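Local coordinates for OLD nuclease (PDB 6P74), which degrades linear or supercoiled double-stranded DNA in the 5'-to-3' direction, nicks and linearizes circular DNA, and has a DNA-stimulated ATPase activity, at residues K8-L13 with I70-H75; V74-P79 with N131-L136; S337-E342 with C419-I424; H310-A315 with V367-R372. All coordinates share one frame; numbering follows the deposited sequence.

Contact 1: K8-L13 with I70-H75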
loop_
_atom_site.group_PDB
_atom_site.type_symbol
_atom_site.label_atom_id
_atom_site.label_comp_id
_atom_site.label_asym_id
_atom_site.label_seq_id
_atom_site.Cartn_x
_atom_site.Cartn_y
_atom_site.Cartn_z
ATOM N N LYS A 8 10.668 -14.581 -6.214
ATOM C CA LYS A 8 10.822 -14.521 -7.659
ATOM C C LYS A 8 9.618 -13.806 -8.240
ATOM O O LYS A 8 8.480 -14.253 -8.056
ATOM C CB LYS A 8 10.957 -15.923 -8.270
ATOM C CG LYS A 8 12.135 -16.725 -7.752
ATOM C CD LYS A 8 12.336 -17.997 -8.574
ATOM C CE LYS A 8 13.669 -18.669 -8.240
ATOM N NZ LYS A 8 14.260 -19.413 -9.400
ATOM N N ASN A 9 9.866 -12.691 -8.924
ATOM C CA ASN A 9 8.869 -12.024 -9.751
ATOM C C ASN A 9 7.826 -11.256 -8.945
ATOM O O ASN A 9 6.727 -10.973 -9.454
ATOM C CB ASN A 9 8.187 -13.034 -10.685
ATOM C CG ASN A 9 9.153 -13.628 -11.696
ATOM O OD1 ASN A 9 9.970 -12.915 -12.277
ATOM N ND2 ASN A 9 9.071 -14.935 -11.905
ATOM N N PHE A 10 8.137 -10.878 -7.702
ATOM C CA PHE A 10 7.189 -10.180 -6.840
ATOM C C PHE A 10 7.569 -8.697 -6.763
ATOM O O PHE A 10 8.580 -8.337 -6.151
ATOM C CB PHE A 10 7.146 -10.827 -5.457
ATOM C CG PHE A 10 6.250 -10.117 -4.494
ATOM C CD1 PHE A 10 4.888 -10.003 -4.751
ATOM C CD2 PHE A 10 6.767 -9.541 -3.340
ATOM C CE1 PHE A 10 4.058 -9.334 -3.878
ATOM C CE2 PHE A 10 5.941 -8.878 -2.457
ATOM C CZ PHE A 10 4.584 -8.776 -2.725
ATOM N N ARG A 11 6.746 -7.839 -7.376
ATOM C CA ARG A 11 7.012 -6.403 -7.461
ATOM C C ARG A 11 8.404 -6.142 -8.029
ATOM O O ARG A 11 8.706 -6.569 -9.149
ATOM C CB ARG A 11 6.813 -5.747 -6.090
ATOM C CG ARG A 11 5.335 -5.661 -5.715
ATOM C CD ARG A 11 5.099 -5.342 -4.247
ATOM N NE ARG A 11 3.743 -5.714 -3.827
ATOM C CZ ARG A 11 3.195 -5.384 -2.658
ATOM N NH1 ARG A 11 3.879 -4.657 -1.778
ATOM N NH2 ARG A 11 1.959 -5.772 -2.367
ATOM N N CYS A 12 9.262 -5.451 -7.283
ATOM C CA CYS A 12 10.596 -5.154 -7.792
ATOM C C CYS A 12 11.581 -6.306 -7.614
ATOM O O CYS A 12 12.703 -6.212 -8.128
ATOM C CB CYS A 12 11.146 -3.880 -7.132
ATOM S SG CYS A 12 11.214 -3.888 -5.320
ATOM N N LEU A 13 11.194 -7.392 -6.935
ATOM C CA LEU A 13 12.113 -8.485 -6.603
ATOM C C LEU A 13 12.040 -9.538 -7.699
ATOM O O LEU A 13 11.227 -10.464 -7.651
ATOM C CB LEU A 13 11.780 -9.081 -5.238
ATOM C CG LEU A 13 11.725 -8.106 -4.057
ATOM C CD1 LEU A 13 11.414 -8.833 -2.759
ATOM C CD2 LEU A 13 13.033 -7.341 -3.944
ATOM N N ILE A 70 4.683 -15.366 -9.694
ATOM C CA ILE A 70 5.192 -14.945 -8.397
ATOM C C ILE A 70 5.466 -16.176 -7.537
ATOM O O ILE A 70 4.635 -17.090 -7.449
ATOM C CB ILE A 70 4.191 -14.000 -7.720
ATOM C CG1 ILE A 70 4.077 -12.701 -8.526
ATOM C CG2 ILE A 70 4.595 -13.745 -6.275
ATOM C CD1 ILE A 70 2.875 -11.827 -8.155
ATOM N N GLU A 71 6.632 -16.201 -6.891
ATOM C CA GLU A 71 7.045 -17.318 -6.040
ATOM C C GLU A 71 7.714 -16.773 -4.785
ATOM O O GLU A 71 8.763 -16.135 -4.878
ATOM C CB GLU A 71 8.021 -18.234 -6.778
ATOM C CG GLU A 71 7.472 -19.528 -7.284
ATOM C CD GLU A 71 8.582 -20.429 -7.793
ATOM O OE1 GLU A 71 8.867 -20.415 -9.012
ATOM O OE2 GLU A 71 9.194 -21.130 -6.961
ATOM N N ILE A 72 7.142 -17.045 -3.617
ATOM C CA ILE A 72 7.776 -16.692 -2.353
ATOM C C ILE A 72 7.936 -17.959 -1.520
ATOM O O ILE A 72 6.946 -18.620 -1.184
ATOM C CB ILE A 72 6.977 -15.630 -1.589
ATOM C CG1 ILE A 72 6.767 -14.406 -2.473
ATOM C CG2 ILE A 72 7.724 -15.243 -0.348
ATOM C CD1 ILE A 72 5.656 -13.513 -2.017
ATOM N N THR A 73 9.179 -18.284 -1.172
ATOM C CA THR A 73 9.489 -19.468 -0.378
ATOM C C THR A 73 10.104 -19.033 0.948
ATOM O O THR A 73 11.119 -18.330 0.961
ATOM C CB THR A 73 10.447 -20.396 -1.140
ATOM O OG1 THR A 73 9.881 -20.753 -2.405
ATOM C CG2 THR A 73 10.716 -21.658 -0.341
ATOM N N VAL A 74 9.504 -19.450 2.062
ATOM C CA VAL A 74 10.051 -19.157 3.384
ATOM C C VAL A 74 10.474 -20.463 4.040
ATOM O O VAL A 74 9.667 -21.389 4.171
ATOM C CB VAL A 74 9.048 -18.409 4.267
ATOM C CG1 VAL A 74 9.745 -17.917 5.508
ATOM C CG2 VAL A 74 8.440 -17.259 3.505
ATOM N N HIS A 75 11.734 -20.539 4.453
ATOM C CA HIS A 75 12.284 -21.700 5.136
ATOM C C HIS A 75 12.388 -21.435 6.631
ATOM O O HIS A 75 12.647 -20.309 7.064
ATOM C CB HIS A 75 13.672 -22.054 4.608
ATOM C CG HIS A 75 13.730 -22.270 3.131
ATOM N ND1 HIS A 75 14.029 -23.495 2.571
ATOM C CD2 HIS A 75 13.562 -21.412 2.097
ATOM C CE1 HIS A 75 14.041 -23.381 1.255
ATOM N NE2 HIS A 75 13.759 -22.128 0.941
#
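The F10 ring lies between two unlike groups: I72 CD1 sits over one face, 4.2 Å from F10 CG and offset toward the rim, and CD of R11, its own neighbour in sequence, lies over the opposite face. I70 sends CG2 in obliquely to the ring, 4.0 Å from F10 CB. With CG anti to the backbone N (chi1 177°), F10 turns its ring to the side of strand 70-76 from which these two isoleucines project. The guanidinium of R11 also has F10 CZ over one of its faces and forms a salt bridge with D60. The backbones meet at a single antiparallel hydrogen-bonded pair: K8 N donates to E71 O (2.8 Å) and E71 N to K8 O (2.9 Å). On the sheet face bearing these two residues, K8 CB and E71 CB are 4.0 Å apart. Their charged ends, K8 NZ and E71 OE1, stay 5.5 Å apart, near but not in contact. At I70, one residue before E71, CA makes a CA-H...O contact with K8 O at 3.4 Å; beyond it the first segment turns a corner at N9 and the pairing between these two segments stops. Here N9 and F10 both face L13, a G1 beta bulge closed by a type II' turn from F10 to L13. The result is a bulged beta hairpin whose first strand, 2-10, pairs with strand 70-76 in the antiparallel sheet of the ATPase domain, with helix 34-45 against F10.

Contact 2: V74-P79 with N131-L136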
loop_
_atom_site.group_PDB
_atom_site.type_symbol
_atom_site.label_atom_id
_atom_site.label_comp_id
_atom_site.label_asym_id
_atom_site.label_seq_id
_atom_site.Cartn_x
_atom_site.Cartn_y
_atom_site.Cartn_z
ATOM N N VAL A 74 9.504 -19.450 2.062
ATOM C CA VAL A 74 10.051 -19.157 3.384
ATOM C C VAL A 74 10.474 -20.463 4.040
ATOM O O VAL A 74 9.667 -21.389 4.171
ATOM C CB VAL A 74 9.048 -18.409 4.267
ATOM C CG1 VAL A 74 9.745 -17.917 5.508
ATOM C CG2 VAL A 74 8.440 -17.259 3.505
ATOM N N HIS A 75 11.734 -20.539 4.453
ATOM C CA HIS A 75 12.284 -21.700 5.136
ATOM C C HIS A 75 12.388 -21.435 6.631
ATOM O O HIS A 75 12.647 -20.309 7.064
ATOM C CB HIS A 75 13.672 -22.054 4.608
ATOM C CG HIS A 75 13.730 -22.270 3.131
ATOM N ND1 HIS A 75 14.029 -23.495 2.571
ATOM C CD2 HIS A 75 13.562 -21.412 2.097
ATOM C CE1 HIS A 75 14.041 -23.381 1.255
ATOM N NE2 HIS A 75 13.759 -22.128 0.941
ATOM N N PHE A 76 12.201 -22.486 7.424
ATOM C CA PHE A 76 12.247 -22.309 8.864
ATOM C C PHE A 76 12.797 -23.558 9.539
ATOM O O PHE A 76 12.994 -24.604 8.920
ATOM C CB PHE A 76 10.868 -21.956 9.408
ATOM C CG PHE A 76 9.811 -22.942 9.026
ATOM C CD1 PHE A 76 9.727 -24.166 9.663
ATOM C CD2 PHE A 76 8.907 -22.652 8.022
ATOM C CE1 PHE A 76 8.764 -25.078 9.309
ATOM C CE2 PHE A 76 7.947 -23.551 7.668
ATOM C CZ PHE A 76 7.872 -24.769 8.316
ATOM N N ASP A 77 13.036 -23.424 10.842
ATOM C CA ASP A 77 13.678 -24.425 11.670
ATOM C C ASP A 77 13.245 -24.165 13.098
ATOM O O ASP A 77 13.238 -23.002 13.516
ATOM C CB ASP A 77 15.198 -24.354 11.560
ATOM C CG ASP A 77 15.872 -25.434 12.351
ATOM O OD1 ASP A 77 15.671 -26.616 12.006
ATOM O OD2 ASP A 77 16.579 -25.105 13.323
ATOM N N PRO A 78 12.874 -25.192 13.869
ATOM C CA PRO A 78 12.875 -26.613 13.500
ATOM C C PRO A 78 11.740 -27.000 12.569
ATOM O O PRO A 78 10.793 -26.230 12.415
ATOM C CB PRO A 78 12.696 -27.308 14.842
ATOM C CG PRO A 78 11.826 -26.346 15.598
ATOM C CD PRO A 78 12.336 -24.982 15.226
ATOM N N PRO A 79 11.809 -28.205 11.999
ATOM C CA PRO A 79 10.747 -28.647 11.087
ATOM C C PRO A 79 9.418 -28.797 11.804
ATOM O O PRO A 79 9.348 -29.017 13.019
ATOM C CB PRO A 79 11.257 -29.999 10.575
ATOM C CG PRO A 79 12.742 -29.995 10.889
ATOM C CD PRO A 79 12.852 -29.230 12.160
ATOM N N ASN A 131 0.205 -21.654 11.135
ATOM C CA ASN A 131 0.334 -20.886 12.370
ATOM C C ASN A 131 1.614 -21.227 13.115
ATOM O O ASN A 131 2.110 -20.404 13.896
ATOM C CB ASN A 131 -0.862 -21.113 13.278
ATOM C CG ASN A 131 -2.160 -20.589 12.681
ATOM O OD1 ASN A 131 -2.156 -19.866 11.681
ATOM N ND2 ASN A 131 -3.287 -20.965 13.294
ATOM N N HIS A 132 2.156 -22.423 12.889
ATOM C CA HIS A 132 3.475 -22.772 13.399
ATOM C C HIS A 132 4.453 -21.618 13.232
ATOM O O HIS A 132 5.164 -21.248 14.172
ATOM C CB HIS A 132 3.985 -24.015 12.663
ATOM C CG HIS A 132 5.396 -24.391 12.983
ATOM N ND1 HIS A 132 5.811 -24.712 14.258
ATOM C CD2 HIS A 132 6.486 -24.523 12.188
ATOM C CE1 HIS A 132 7.101 -25.013 14.235
ATOM N NE2 HIS A 132 7.533 -24.918 12.988
ATOM N N ALA A 133 4.495 -21.036 12.032
ATOM C CA ALA A 133 5.544 -20.103 11.643
ATOM C C ALA A 133 5.060 -18.662 11.501
ATOM O O ALA A 133 5.789 -17.835 10.941
ATOM C CB ALA A 133 6.187 -20.562 10.332
ATOM N N ARG A 134 3.868 -18.338 12.000
ATOM C CA ARG A 134 3.327 -16.998 11.807
ATOM C C ARG A 134 4.165 -15.938 12.513
ATOM O O ARG A 134 4.735 -16.160 13.587
ATOM C CB ARG A 134 1.885 -16.918 12.297
ATOM C CG ARG A 134 0.896 -17.115 11.175
ATOM C CD ARG A 134 -0.511 -17.297 11.713
ATOM N NE ARG A 134 -1.080 -16.036 12.175
ATOM C CZ ARG A 134 -2.230 -15.929 12.836
ATOM N NH1 ARG A 134 -2.936 -17.020 13.127
ATOM N NH2 ARG A 134 -2.673 -14.737 13.211
ATOM N N VAL A 135 4.215 -14.762 11.905
ATOM C CA VAL A 135 5.064 -13.677 12.368
ATOM C C VAL A 135 4.182 -12.539 12.829
ATOM O O VAL A 135 3.105 -12.299 12.274
ATOM C CB VAL A 135 6.021 -13.191 11.266
ATOM C CG1 VAL A 135 6.864 -14.334 10.769
ATOM C CG2 VAL A 135 5.223 -12.582 10.131
ATOM N N LEU A 136 4.639 -11.842 13.859
ATOM C CA LEU A 136 4.073 -10.543 14.190
ATOM C C LEU A 136 4.649 -9.508 13.235
ATOM O O LEU A 136 5.873 -9.404 13.082
ATOM C CB LEU A 136 4.390 -10.170 15.635
ATOM C CG LEU A 136 3.376 -10.657 16.660
ATOM C CD1 LEU A 136 3.799 -10.221 18.044
ATOM C CD2 LEU A 136 1.994 -10.103 16.317
#
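F76 and H132 form the tight part of this contact, an offset edge-to-face pair with ring centroids 5.3 Å apart and planes at 70°. The imidazole presents its edge, and H132 CD2 comes within 3.7 Å of F76 CE1. F76 holds CG between its backbone N and carbonyl carbon (chi1 55°), which swings the ring from strand 70-76 toward H132 and A133. H132 puts CG anti to its backbone N (chi1 173°) and reaches out to meet it. At another part of the phenyl ring, A133 CB approaches F76 CD2 at 4.1 Å, so the buried F76 touches two successive residues just where helix 127-132 ends. F90, on the adjoining strand 85-97, also meets F76 edge-to-face. Packing thins out toward P78 and P79, both exposed. P78 O lies near the plane of the imidazole, 3.6 Å from H132 NE2, while P79 barely approaches it. The peptide bond before P78 is cis, part of the corner the chain turns after its strand. A sulfate ion, probably from the crystallisation liquor, lies beside the H132 side chain, and Y80 meets the same imidazole. No hydrogen bond spans the two segments: aromatic and apolar packing joins them. H132 is partly exposed, and the sulfate beside it is consistent with a side chain that an anion can reach.

Contact 3: S337-E342 with C419-I424. With SO4 (sulfate ion), chain G.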
loop_
_atom_site.group_PDB
_atom_site.type_symbol
_atom_site.label_atom_id
_atom_site.label_comp_id
_atom_site.label_asym_id
_atom_site.label_seq_id
_atom_site.Cartn_x
_atom_site.Cartn_y
_atom_site.Cartn_z
ATOM N N SER A 337 23.007 -8.120 -0.453
ATOM C CA SER A 337 24.367 -8.425 -0.030
ATOM C C SER A 337 24.396 -8.695 1.463
ATOM O O SER A 337 23.603 -8.128 2.219
ATOM C CB SER A 337 25.345 -7.255 -0.322
ATOM O OG SER A 337 25.125 -6.735 -1.612
ATOM N N TYR A 338 25.358 -9.517 1.879
ATOM C CA TYR A 338 25.524 -9.972 3.256
ATOM C C TYR A 338 26.839 -10.732 3.350
ATOM O O TYR A 338 27.407 -11.151 2.338
ATOM C CB TYR A 338 24.356 -10.863 3.707
ATOM C CG TYR A 338 24.081 -12.034 2.780
ATOM C CD1 TYR A 338 24.779 -13.235 2.911
ATOM C CD2 TYR A 338 23.145 -11.937 1.770
ATOM C CE1 TYR A 338 24.557 -14.308 2.056
ATOM C CE2 TYR A 338 22.894 -13.022 0.905
ATOM C CZ TYR A 338 23.602 -14.209 1.059
ATOM O OH TYR A 338 23.375 -15.287 0.209
ATOM N N VAL A 339 27.324 -10.897 4.579
ATOM C CA VAL A 339 28.519 -11.705 4.789
ATOM C C VAL A 339 28.166 -13.168 4.530
ATOM O O VAL A 339 27.261 -13.724 5.159
ATOM C CB VAL A 339 29.080 -11.506 6.200
ATOM C CG1 VAL A 339 30.367 -12.269 6.336
ATOM C CG2 VAL A 339 29.329 -10.021 6.481
ATOM N N ARG A 340 28.869 -13.787 3.583
ATOM C CA ARG A 340 28.674 -15.198 3.279
ATOM C C ARG A 340 29.174 -16.072 4.424
ATOM O O ARG A 340 30.075 -15.694 5.175
ATOM C CB ARG A 340 29.399 -15.575 1.984
ATOM C CG ARG A 340 28.906 -14.840 0.744
ATOM C CD ARG A 340 29.592 -15.321 -0.544
ATOM N NE ARG A 340 29.305 -16.732 -0.836
ATOM C CZ ARG A 340 28.131 -17.208 -1.268
ATOM N NH1 ARG A 340 27.097 -16.392 -1.468
ATOM N NH2 ARG A 340 27.984 -18.514 -1.488
ATOM N N GLU A 341 28.572 -17.259 4.548
ATOM C CA GLU A 341 28.940 -18.192 5.613
ATOM C C GLU A 341 30.438 -18.492 5.617
ATOM O O GLU A 341 31.111 -18.364 6.646
ATOM C CB GLU A 341 28.126 -19.480 5.462
ATOM C CG GLU A 341 26.846 -19.475 6.278
ATOM C CD GLU A 341 27.135 -19.598 7.756
ATOM O OE1 GLU A 341 28.115 -20.308 8.093
ATOM O OE2 GLU A 341 26.402 -18.981 8.568
ATOM N N GLU A 342 30.970 -18.923 4.479
ATOM C CA GLU A 342 32.405 -19.106 4.300
ATOM C C GLU A 342 33.224 -18.001 4.966
ATOM O O GLU A 342 34.222 -18.270 5.643
ATOM C CB GLU A 342 32.700 -19.151 2.808
ATOM C CG GLU A 342 31.834 -18.146 2.072
ATOM C CD GLU A 342 31.870 -18.286 0.566
ATOM O OE1 GLU A 342 32.718 -17.619 -0.079
ATOM O OE2 GLU A 342 31.033 -19.058 0.036
ATOM N N CYS A 419 32.533 -3.637 4.279
ATOM C CA CYS A 419 32.295 -3.009 2.978
ATOM C C CYS A 419 32.548 -3.982 1.829
ATOM O O CYS A 419 31.775 -4.038 0.862
ATOM C CB CYS A 419 33.180 -1.772 2.797
ATOM S SG CYS A 419 32.758 -0.409 3.851
ATOM N N LYS A 420 33.642 -4.739 1.897
ATOM C CA LYS A 420 33.891 -5.727 0.860
ATOM C C LYS A 420 32.746 -6.735 0.790
ATOM O O LYS A 420 32.181 -6.978 -0.285
ATOM C CB LYS A 420 35.237 -6.418 1.097
ATOM C CG LYS A 420 36.241 -6.134 -0.024
ATOM C CD LYS A 420 37.584 -6.810 0.159
ATOM C CE LYS A 420 37.499 -8.164 0.859
ATOM N NZ LYS A 420 38.856 -8.764 1.121
ATOM N N ALA A 421 32.342 -7.288 1.940
ATOM C CA ALA A 421 31.251 -8.267 1.944
ATOM C C ALA A 421 29.922 -7.660 1.495
ATOM O O ALA A 421 29.037 -8.380 1.019
ATOM C CB ALA A 421 31.095 -8.885 3.341
ATOM N N LEU A 422 29.751 -6.350 1.631
ATOM C CA LEU A 422 28.471 -5.734 1.307
ATOM C C LEU A 422 28.469 -5.031 -0.029
ATOM O O LEU A 422 27.435 -4.477 -0.408
ATOM C CB LEU A 422 28.041 -4.739 2.391
ATOM C CG LEU A 422 27.650 -5.397 3.722
ATOM C CD1 LEU A 422 27.049 -4.382 4.719
ATOM C CD2 LEU A 422 26.731 -6.582 3.506
ATOM N N ASP A 423 29.606 -5.007 -0.730
ATOM C CA ASP A 423 29.748 -4.280 -1.988
ATOM C C ASP A 423 29.493 -2.779 -1.832
ATOM O O ASP A 423 28.903 -2.130 -2.700
ATOM C CB ASP A 423 28.854 -4.882 -3.069
ATOM C CG ASP A 423 29.472 -6.111 -3.696
ATOM O OD1 ASP A 423 30.536 -5.951 -4.346
ATOM O OD2 ASP A 423 28.920 -7.227 -3.500
ATOM N N ILE A 424 29.983 -2.196 -0.745
ATOM C CA ILE A 424 30.019 -0.744 -0.591
ATOM C C ILE A 424 31.354 -0.260 -1.153
ATOM O O ILE A 424 32.402 -0.772 -0.738
ATOM C CB ILE A 424 29.853 -0.336 0.876
ATOM C CG1 ILE A 424 28.582 -0.958 1.447
ATOM C CG2 ILE A 424 29.795 1.160 1.011
ATOM C CD1 ILE A 424 28.625 -1.147 2.954
HETATM S S SO4 G . 26.723 -11.608 -1.266
HETATM O O1 SO4 G . 28.051 -12.059 -1.664
HETATM O O2 SO4 G . 26.376 -12.222 0.010
HETATM O O3 SO4 G . 26.735 -10.156 -1.122
HETATM O O4 SO4 G . 25.743 -12.002 -2.274
#
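From S337, CB starts toward the end of helix 409-422, lying 3.5 Å from L422 O and 3.3 Å from O3 of a sulfate ion. Its OG, anti to the carbonyl carbon (chi1 -44°), ends 3.4 Å from L422 O, at best a weak hydrogen bond, since the hydroxyl could instead turn to a different acceptor. That carbonyl also receives a weak bond from R327. L422 in turn directs CD2 against the backbone of Y338, 3.6 Å from its CA, and V339 sets CG2 on A421 CB at 3.8 Å. The sulfate, probably from the crystallisation liquor, lies beside this junction. Y338 N donates weakly to its O3 and O2, each at 3.4 Å, while O2 stands over the centre of the Y338 ring, 3.3 Å above the plane. The aliphatic part of R340 flanks the ion, but R340 NE turns to E342 OE2 (3.0 Å) in a salt bridge and meets that oxygen from above the carboxylate plane. At D423, the helix closes in a Schellman motif. Thus the chain leaving strand 334-337, an outermost strand of the mixed ATPase sheet, passes along the C-terminal end of Toprim helix 409-422 before entering helix 341-355, while L325 of the neighbouring strand 323-328 packs on L422 and I424.

Contact 4: H310-A315 with V367-R372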
loop_
_atom_site.group_PDB
_atom_site.type_symbol
_atom_site.label_atom_id
_atom_site.label_comp_id
_atom_site.label_asym_id
_atom_site.label_seq_id
_atom_site.Cartn_x
_atom_site.Cartn_y
_atom_site.Cartn_z
ATOM N N HIS A 310 16.538 2.675 8.753
ATOM C CA HIS A 310 17.338 3.772 8.224
ATOM C C HIS A 310 18.298 4.324 9.257
ATOM O O HIS A 310 18.985 5.315 8.984
ATOM C CB HIS A 310 16.437 4.907 7.737
ATOM C CG HIS A 310 15.809 4.651 6.410
ATOM N ND1 HIS A 310 16.467 4.889 5.220
ATOM C CD2 HIS A 310 14.581 4.186 6.077
ATOM C CE1 HIS A 310 15.674 4.575 4.212
ATOM N NE2 HIS A 310 14.523 4.147 4.704
ATOM N N SER A 311 18.338 3.734 10.434
ATOM C CA SER A 311 19.040 4.290 11.574
ATOM C C SER A 311 20.360 3.582 11.771
ATOM O O SER A 311 20.386 2.348 11.821
ATOM C CB SER A 311 18.202 4.153 12.838
ATOM O OG SER A 311 18.961 4.511 13.987
ATOM N N PRO A 312 21.475 4.304 11.888
ATOM C CA PRO A 312 22.732 3.638 12.258
ATOM C C PRO A 312 22.719 3.062 13.675
ATOM O O PRO A 312 23.674 2.381 14.066
ATOM C CB PRO A 312 23.781 4.748 12.106
ATOM C CG PRO A 312 23.013 6.025 12.226
ATOM C CD PRO A 312 21.634 5.749 11.679
ATOM N N ILE A 313 21.696 3.332 14.470
ATOM C CA ILE A 313 21.679 2.753 15.801
ATOM C C ILE A 313 21.211 1.307 15.743
ATOM O O ILE A 313 21.706 0.466 16.497
ATOM C CB ILE A 313 20.823 3.626 16.731
ATOM C CG1 ILE A 313 21.558 4.953 17.002
ATOM C CG2 ILE A 313 20.507 2.904 18.021
ATOM C CD1 ILE A 313 20.605 6.139 17.196
ATOM N N PHE A 314 20.318 0.979 14.806
ATOM C CA PHE A 314 19.824 -0.382 14.612
ATOM C C PHE A 314 20.638 -1.191 13.603
ATOM O O PHE A 314 20.370 -2.387 13.416
ATOM C CB PHE A 314 18.356 -0.348 14.167
ATOM C CG PHE A 314 17.405 0.082 15.242
ATOM C CD1 PHE A 314 17.151 1.431 15.466
ATOM C CD2 PHE A 314 16.766 -0.863 16.036
ATOM C CE1 PHE A 314 16.280 1.828 16.470
ATOM C CE2 PHE A 314 15.884 -0.478 17.039
ATOM C CZ PHE A 314 15.639 0.869 17.255
ATOM N N ALA A 315 21.612 -0.593 12.936
ATOM C CA ALA A 315 22.405 -1.323 11.950
ATOM C C ALA A 315 23.854 -1.226 12.414
ATOM O O ALA A 315 24.578 -0.304 12.031
ATOM C CB ALA A 315 22.187 -0.781 10.562
ATOM N N VAL A 367 28.563 4.058 7.457
ATOM C CA VAL A 367 29.084 3.410 6.260
ATOM C C VAL A 367 28.003 2.613 5.562
ATOM O O VAL A 367 28.029 2.461 4.339
ATOM C CB VAL A 367 30.282 2.508 6.606
ATOM C CG1 VAL A 367 31.115 2.280 5.389
ATOM C CG2 VAL A 367 31.141 3.165 7.633
ATOM N N LEU A 368 27.048 2.071 6.317
ATOM C CA LEU A 368 26.048 1.197 5.726
ATOM C C LEU A 368 25.004 1.959 4.930
ATOM O O LEU A 368 24.240 1.334 4.197
ATOM C CB LEU A 368 25.360 0.364 6.809
ATOM C CG LEU A 368 26.313 -0.436 7.689
ATOM C CD1 LEU A 368 25.556 -0.932 8.918
ATOM C CD2 LEU A 368 26.916 -1.585 6.915
ATOM N N PHE A 369 24.955 3.283 5.038
ATOM C CA PHE A 369 23.907 4.052 4.386
ATOM C C PHE A 369 24.424 4.929 3.262
ATOM O O PHE A 369 23.652 5.699 2.692
ATOM C CB PHE A 369 23.161 4.880 5.433
ATOM C CG PHE A 369 22.594 4.033 6.513
ATOM C CD1 PHE A 369 21.495 3.232 6.263
ATOM C CD2 PHE A 369 23.203 3.957 7.741
ATOM C CE1 PHE A 369 20.983 2.423 7.239
ATOM C CE2 PHE A 369 22.695 3.142 8.722
ATOM C CZ PHE A 369 21.594 2.373 8.472
ATOM N N ALA A 370 25.694 4.806 2.909
ATOM C CA ALA A 370 26.350 5.748 2.020
ATOM C C ALA A 370 26.507 5.149 0.630
ATOM O O ALA A 370 26.539 3.925 0.455
ATOM C CB ALA A 370 27.724 6.140 2.576
ATOM N N LYS A 371 26.610 6.033 -0.363
ATOM C CA LYS A 371 26.983 5.579 -1.700
ATOM C C LYS A 371 28.436 5.115 -1.739
ATOM O O LYS A 371 28.761 4.161 -2.458
ATOM C CB LYS A 371 26.742 6.694 -2.721
ATOM C CG LYS A 371 25.278 6.999 -2.960
ATOM C CD LYS A 371 25.095 8.118 -3.983
ATOM C CE LYS A 371 23.614 8.393 -4.295
ATOM N NZ LYS A 371 23.473 9.543 -5.256
ATOM N N ARG A 372 29.309 5.765 -0.963
ATOM C CA ARG A 372 30.739 5.486 -0.942
ATOM C C ARG A 372 31.303 5.913 0.410
ATOM O O ARG A 372 30.775 6.825 1.060
ATOM C CB ARG A 372 31.462 6.223 -2.077
ATOM C CG ARG A 372 31.692 5.377 -3.308
ATOM C CD ARG A 372 31.132 6.042 -4.544
ATOM N NE ARG A 372 31.657 7.388 -4.684
ATOM C CZ ARG A 372 31.406 8.175 -5.719
ATOM N NH1 ARG A 372 30.634 7.736 -6.707
ATOM N NH2 ARG A 372 31.926 9.393 -5.763
#
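F369 and P312 cross at about a right angle, with F369 CE2 3.9 Å from P312 CB. F369, its CG anti to the carbonyl carbon (chi1 -57°), pushes the far end of its ring into the bend of the 310-315 loop. Three ring atoms divide the approach: F369 CE1 meets the carbonyl group of H310, F369 CE2 reaches CA of P312, and F369 CZ lies 3.6 Å from S311 O. H310 O stands over one face, offset toward the rim, and CB of L368 lies on the opposite one. A315 CB comes in obliquely, 3.8 Å from F369 CZ. The same methyl meets L368 CD1 at 3.8 Å, so A315 is shared by the two side chains, and this leucine methyl also lies 3.3 Å from A315 O. The loop holds its own shape: S311 OG accepts from I313 N (3.0 Å) in an ST turn and is also hydrogen-bonded to Q287. H310 N is bonded to E279, and the H310 side chain lies close to K34 of the inferred ATP site. N365, just before the second segment, bonds P312 O. The join from the ATPase loop after strand 304-308 to the chain entering the Toprim domain is thus made by van der Waals contact, much of it a phenyl ring against backbone; with no hydrogen bond passing between the segments, it depends on the fit of shapes.

In the fold
From the N terminus, contact 1 closes a 56-residue loop containing helix 34-45 by pairing strand 2-10 with strand 70-76. Contact 2 opens on that second strand, sharing V74 and H75, and closes a loop through strands 85-97 and 100-109, bringing the antiparallel sheet to the start of strand 135-138 at the edge of the mixed ATPase sheet. Both finish before contacts 4 and 3 begin. These two cross: 310-315 comes first, then 337-342, then 367-372, and last 419-424. They also touch, V367 and L368 packing on C419 and L422, so together they tie the mixed sheet and its loops to the Toprim domain.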